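Local coordinates for probable transcriptional regulator (Rhodococcus jostii, PDB 3HIM), which probably acts as a TetR-family transcriptional regulator that binds DNA at cis-regulatory sites through an N-terminal helix-turn-helix domain, at residues A66-G71 and A127-I132; S74-I79 and R134-V139. One frame throughout, in Å; residues are numbered along the deposited sequence.

Overall arrangement
From the N terminus the chain passes helix 16-32 and helix 39-45, which belongs to the predicted helix-turn-helix, before entering the long helix 60-82. Helices 89-106 and 108-116 follow, and helix 123-149 then returns alongside helix 60-82, running in nearly the same direction. Contact 1 (66-71 with 127-132) closes a loop of 55 intervening residues, contact 2 (74-79 with 134-139) one of 54. Because the segments alternate along the chain, the two loops cross instead of nesting. Their centres lie about 11 Å apart on one continuous helix-helix interface, tying the helix that leaves the DNA-binding region to the TetR-like C-terminal domain.

Contact 1: A66-G71 and A127-I132; sequences AISLEG and AIIADI
L69 reaches I128 and I132 across a near-parallel helix pair of the TetR fold, in which helix 60-82, next to the DNA-binding region, lies against helix 123-149 of the C-terminal domain. The local axes approach to 10.1 Å and cross at 17°. Apolar contacts dominate. With CG anti to its backbone N (chi1 179°), L69 sends CD1 across the gap, where it meets CD1 of I132 at 3.6 Å, the two side chains lying roughly at right angles. The same L69 CD1 touches CG2 of I128 more loosely, at 4.1 Å, on the exposed side of the interface, while L69 CB packs on CD1 of I129.

I129 also sets aliphatic carbon against polar and backbone atoms. Buried and packed on L118 and L121 as well, it bends at chi2 (-59°) and brings CD1 to the opposite helix. S68 flanks it: S68 OG is 3.7 Å from I129 CD1 and makes a weak hydrogen bond to the carbonyl O of G114, near the C-terminal end of helix 108-116, while its side rests on the isoleucine. I129 CD1 itself lies on the backbone of L69, 3.5 Å from L69 N and just as near L69 CA.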
loop_
_atom_site.group_PDB
_atom_site.type_symbol
_atom_site.label_atom_id
_atom_site.label_comp_id
_atom_site.label_asym_id
_atom_site.label_seq_id
_atom_site.Cartn_x
_atom_site.Cartn_y
_atom_site.Cartn_z
ATOM N N ALA B 66 13.381 -3.929 -15.692
ATOM C CA ALA B 66 12.881 -2.977 -16.687
ATOM C C ALA B 66 11.507 -2.422 -16.286
ATOM O O ALA B 66 11.295 -1.223 -16.324
ATOM C CB ALA B 66 12.834 -3.594 -18.097
ATOM N N ILE B 67 10.590 -3.290 -15.891
ATOM C CA ILE B 67 9.247 -2.862 -15.472
ATOM C C ILE B 67 9.339 -1.895 -14.280
ATOM O O ILE B 67 8.729 -0.844 -14.273
ATOM C CB ILE B 67 8.343 -4.098 -15.164
ATOM C CG1 ILE B 67 8.023 -4.859 -16.456
ATOM C CG2 ILE B 67 7.042 -3.706 -14.455
ATOM C CD1 ILE B 67 7.481 -6.261 -16.242
ATOM N N SER B 68 10.157 -2.241 -13.296
ATOM C CA SER B 68 10.235 -1.482 -12.061
ATOM C C SER B 68 10.920 -0.115 -12.286
ATOM O O SER B 68 10.497 0.915 -11.745
ATOM C CB SER B 68 10.960 -2.312 -10.998
ATOM O OG SER B 68 10.972 -1.628 -9.762
ATOM N N LEU B 69 11.963 -0.113 -13.098
ATOM C CA LEU B 69 12.659 1.114 -13.476
ATOM C C LEU B 69 11.719 2.063 -14.212
ATOM O O LEU B 69 11.607 3.252 -13.876
ATOM C CB LEU B 69 13.851 0.762 -14.369
ATOM C CG LEU B 69 14.728 1.879 -14.915
ATOM C CD1 LEU B 69 15.506 2.573 -13.777
ATOM C CD2 LEU B 69 15.688 1.283 -15.959
ATOM N N GLU B 70 11.033 1.510 -15.210
ATOM C CA GLU B 70 10.110 2.268 -16.035
ATOM C C GLU B 70 9.111 2.948 -15.117
ATOM O O GLU B 70 8.957 4.167 -15.169
ATOM C CB GLU B 70 9.412 1.328 -17.020
ATOM C CG GLU B 70 8.283 1.932 -17.870
ATOM C CD GLU B 70 7.874 1.011 -19.032
ATOM O OE1 GLU B 70 7.564 -0.192 -18.818
ATOM O OE2 GLU B 70 7.865 1.498 -20.173
ATOM N N GLY B 71 8.465 2.148 -14.264
ATOM C CA GLY B 71 7.447 2.626 -13.311
ATOM C C GLY B 71 7.971 3.664 -12.337
ATOM O O GLY B 71 7.368 4.721 -12.176
ATOM N N ALA B 127 19.604 -1.368 -5.751
ATOM C CA ALA B 127 20.193 -0.077 -5.352
ATOM C C ALA B 127 19.732 1.063 -6.267
ATOM O O ALA B 127 19.571 2.185 -5.814
ATOM C CB ALA B 127 21.702 -0.140 -5.319
ATOM N N ILE B 128 19.509 0.781 -7.549
ATOM C CA ILE B 128 19.085 1.837 -8.472
ATOM C C ILE B 128 17.631 2.249 -8.208
ATOM O O ILE B 128 17.291 3.436 -8.217
ATOM C CB ILE B 128 19.256 1.398 -9.936
ATOM C CG1 ILE B 128 20.746 1.337 -10.312
ATOM C CG2 ILE B 128 18.474 2.311 -10.904
ATOM C CD1 ILE B 128 20.994 0.475 -11.601
ATOM N N ILE B 129 16.783 1.255 -7.969
ATOM C CA ILE B 129 15.375 1.499 -7.702
ATOM C C ILE B 129 15.203 2.260 -6.385
ATOM O O ILE B 129 14.416 3.205 -6.306
ATOM C CB ILE B 129 14.565 0.173 -7.696
ATOM C CG1 ILE B 129 14.577 -0.468 -9.102
ATOM C CG2 ILE B 129 13.142 0.401 -7.178
ATOM C CD1 ILE B 129 13.988 0.390 -10.281
ATOM N N ALA B 130 15.944 1.852 -5.357
ATOM C CA ALA B 130 15.834 2.493 -4.039
ATOM C C ALA B 130 16.239 3.955 -4.166
ATOM O O ALA B 130 15.618 4.836 -3.569
ATOM C CB ALA B 130 16.705 1.766 -2.988
ATOM N N ASP B 131 17.260 4.212 -4.981
ATOM C CA ASP B 131 17.686 5.578 -5.216
ATOM C C ASP B 131 16.589 6.421 -5.864
ATOM O O ASP B 131 16.373 7.553 -5.451
ATOM C CB ASP B 131 18.949 5.636 -6.048
ATOM C CG ASP B 131 19.459 7.037 -6.190
ATOM O OD1 ASP B 131 19.694 7.678 -5.146
ATOM O OD2 ASP B 131 19.611 7.516 -7.327
ATOM N N ILE B 132 15.893 5.868 -6.860
ATOM C CA ILE B 132 14.747 6.563 -7.475
ATOM C C ILE B 132 13.606 6.804 -6.469
ATOM O O ILE B 132 12.983 7.868 -6.482
ATOM C CB ILE B 132 14.216 5.836 -8.728
ATOM C CG1 ILE B 132 15.340 5.730 -9.768
ATOM C CG2 ILE B 132 13.002 6.586 -9.323
ATOM C CD1 ILE B 132 15.105 4.711 -10.850
#

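Contact 2: S74-I79 and R134-V139; sequences SVLAAI and RSTTKV
L76 and I79 both pack against T136 and V139, between helix segments whose axes come within 9.6 Å and cross at 19°. The side chain of L76 can be followed outward. L76 CB lies 3.9 Å from OG1 of T136, a van der Waals contact of carbon against oxygen. That hydroxyl is hydrogen-bonded to the carbonyl O of I132, one turn back in its own helix. At CG, anti to the backbone N (chi1 177°), the chain forks. L76 CD1 continues over T136, near its OG1 and CA, and reaches CG2 of V139 at 4.0 Å. L76 CD2 takes the other path, to CB of S135 at 4.1 Å and to CG2 of I132, which joins this contact to the preceding turn.

I79 points its CB toward helix 123-149. Its CG1 stands between the backbone N and the carbonyl carbon (chi1 62°), and from there the extended chain carries CD1 into the angle between T136 and V139. I79 CD1 sits 3.6 Å from the carbonyl O of T136 and also touches T136 CG2. On its other contact, I79 CD1 is 3.7 Å from V139 CB. One methyl thus meets both side chains and the T136 carbonyl, and both I79 and T136 also touch Y100 of helix 89-106, which closes the buried side.

With L76 and I79 of helix 60-82 packed on S135, T136 and V139 of helix 123-149, the arrangement is a near-parallel helix pair within the all-helical bundle of a TetR-family regulator.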
loop_
_atom_site.group_PDB
_atom_site.type_symbol
_atom_site.label_atom_id
_atom_site.label_comp_id
_atom_site.label_asym_id
_atom_site.label_seq_id
_atom_site.Cartn_x
_atom_site.Cartn_y
_atom_site.Cartn_z
ATOM N N SER B 74 8.929 6.838 -14.227
ATOM C CA SER B 74 7.729 7.492 -14.707
ATOM C C SER B 74 7.016 8.315 -13.617
ATOM O O SER B 74 6.655 9.480 -13.854
ATOM C CB SER B 74 6.795 6.488 -15.353
ATOM O OG SER B 74 5.546 7.079 -15.655
ATOM N N VAL B 75 6.821 7.744 -12.430
ATOM C CA VAL B 75 6.135 8.501 -11.374
ATOM C C VAL B 75 7.022 9.682 -10.898
ATOM O O VAL B 75 6.522 10.784 -10.657
ATOM C CB VAL B 75 5.599 7.577 -10.218
ATOM C CG1 VAL B 75 6.727 7.069 -9.363
ATOM C CG2 VAL B 75 4.583 8.325 -9.354
ATOM N N LEU B 76 8.334 9.459 -10.811
ATOM C CA LEU B 76 9.281 10.545 -10.530
ATOM C C LEU B 76 9.178 11.670 -11.583
ATOM O O LEU B 76 9.062 12.839 -11.222
ATOM C CB LEU B 76 10.717 10.025 -10.465
ATOM C CG LEU B 76 11.755 11.128 -10.236
ATOM C CD1 LEU B 76 11.455 11.908 -8.935
ATOM C CD2 LEU B 76 13.154 10.533 -10.205
ATOM N N ALA B 77 9.226 11.300 -12.867
ATOM C CA ALA B 77 9.093 12.259 -13.958
ATOM C C ALA B 77 7.775 13.007 -13.842
ATOM O O ALA B 77 7.734 14.213 -14.054
ATOM C CB ALA B 77 9.199 11.559 -15.345
ATOM N N ALA B 78 6.710 12.285 -13.478
ATOM C CA ALA B 78 5.363 12.870 -13.345
ATOM C C ALA B 78 5.275 13.988 -12.312
ATOM O O ALA B 78 4.810 15.086 -12.606
ATOM C CB ALA B 78 4.322 11.785 -13.033
ATOM N N ILE B 79 5.706 13.703 -11.092
ATOM C CA ILE B 79 5.621 14.705 -10.026
ATOM C C ILE B 79 6.655 15.818 -10.190
ATOM O O ILE B 79 6.425 16.965 -9.778
ATOM C CB ILE B 79 5.692 14.057 -8.642
ATOM C CG1 ILE B 79 7.029 13.333 -8.412
ATOM C CG2 ILE B 79 4.543 13.113 -8.496
ATOM C CD1 ILE B 79 7.226 12.888 -6.909
ATOM N N ARG B 134 14.024 7.170 -3.197
ATOM C CA ARG B 134 14.472 8.265 -2.336
ATOM C C ARG B 134 14.222 9.626 -3.017
ATOM O O ARG B 134 13.749 10.576 -2.368
ATOM C CB ARG B 134 15.948 8.099 -1.942
ATOM N N SER B 135 14.511 9.720 -4.317
ATOM C CA SER B 135 14.303 10.977 -5.059
ATOM C C SER B 135 12.845 11.387 -5.123
ATOM O O SER B 135 12.543 12.564 -5.054
ATOM C CB SER B 135 14.848 10.896 -6.476
ATOM O OG SER B 135 16.245 10.777 -6.435
ATOM N N THR B 136 11.957 10.404 -5.257
ATOM C CA THR B 136 10.522 10.625 -5.287
ATOM C C THR B 136 10.049 11.272 -3.990
ATOM O O THR B 136 9.302 12.263 -4.014
ATOM C CB THR B 136 9.776 9.289 -5.570
ATOM O OG1 THR B 136 10.230 8.776 -6.826
ATOM C CG2 THR B 136 8.290 9.495 -5.672
ATOM N N THR B 137 10.507 10.741 -2.854
ATOM C CA THR B 137 10.127 11.307 -1.566
ATOM C C THR B 137 10.682 12.724 -1.437
ATOM O O THR B 137 9.990 13.610 -0.942
ATOM C CB THR B 137 10.637 10.440 -0.381
ATOM O OG1 THR B 137 10.103 9.128 -0.501
ATOM C CG2 THR B 137 10.192 11.015 0.972
ATOM N N LYS B 138 11.921 12.931 -1.889
ATOM C CA LYS B 138 12.584 14.227 -1.743
ATOM C C LYS B 138 11.841 15.383 -2.467
ATOM O O LYS B 138 11.950 16.551 -2.056
ATOM C CB LYS B 138 14.064 14.153 -2.175
ATOM N N VAL B 139 11.080 15.045 -3.518
ATOM C CA VAL B 139 10.258 16.043 -4.227
ATOM C C VAL B 139 9.258 16.638 -3.257
ATOM O O VAL B 139 9.016 17.853 -3.250
ATOM C CB VAL B 139 9.506 15.462 -5.455
ATOM C CG1 VAL B 139 8.536 16.515 -6.055
ATOM C CG2 VAL B 139 10.498 14.975 -6.515
#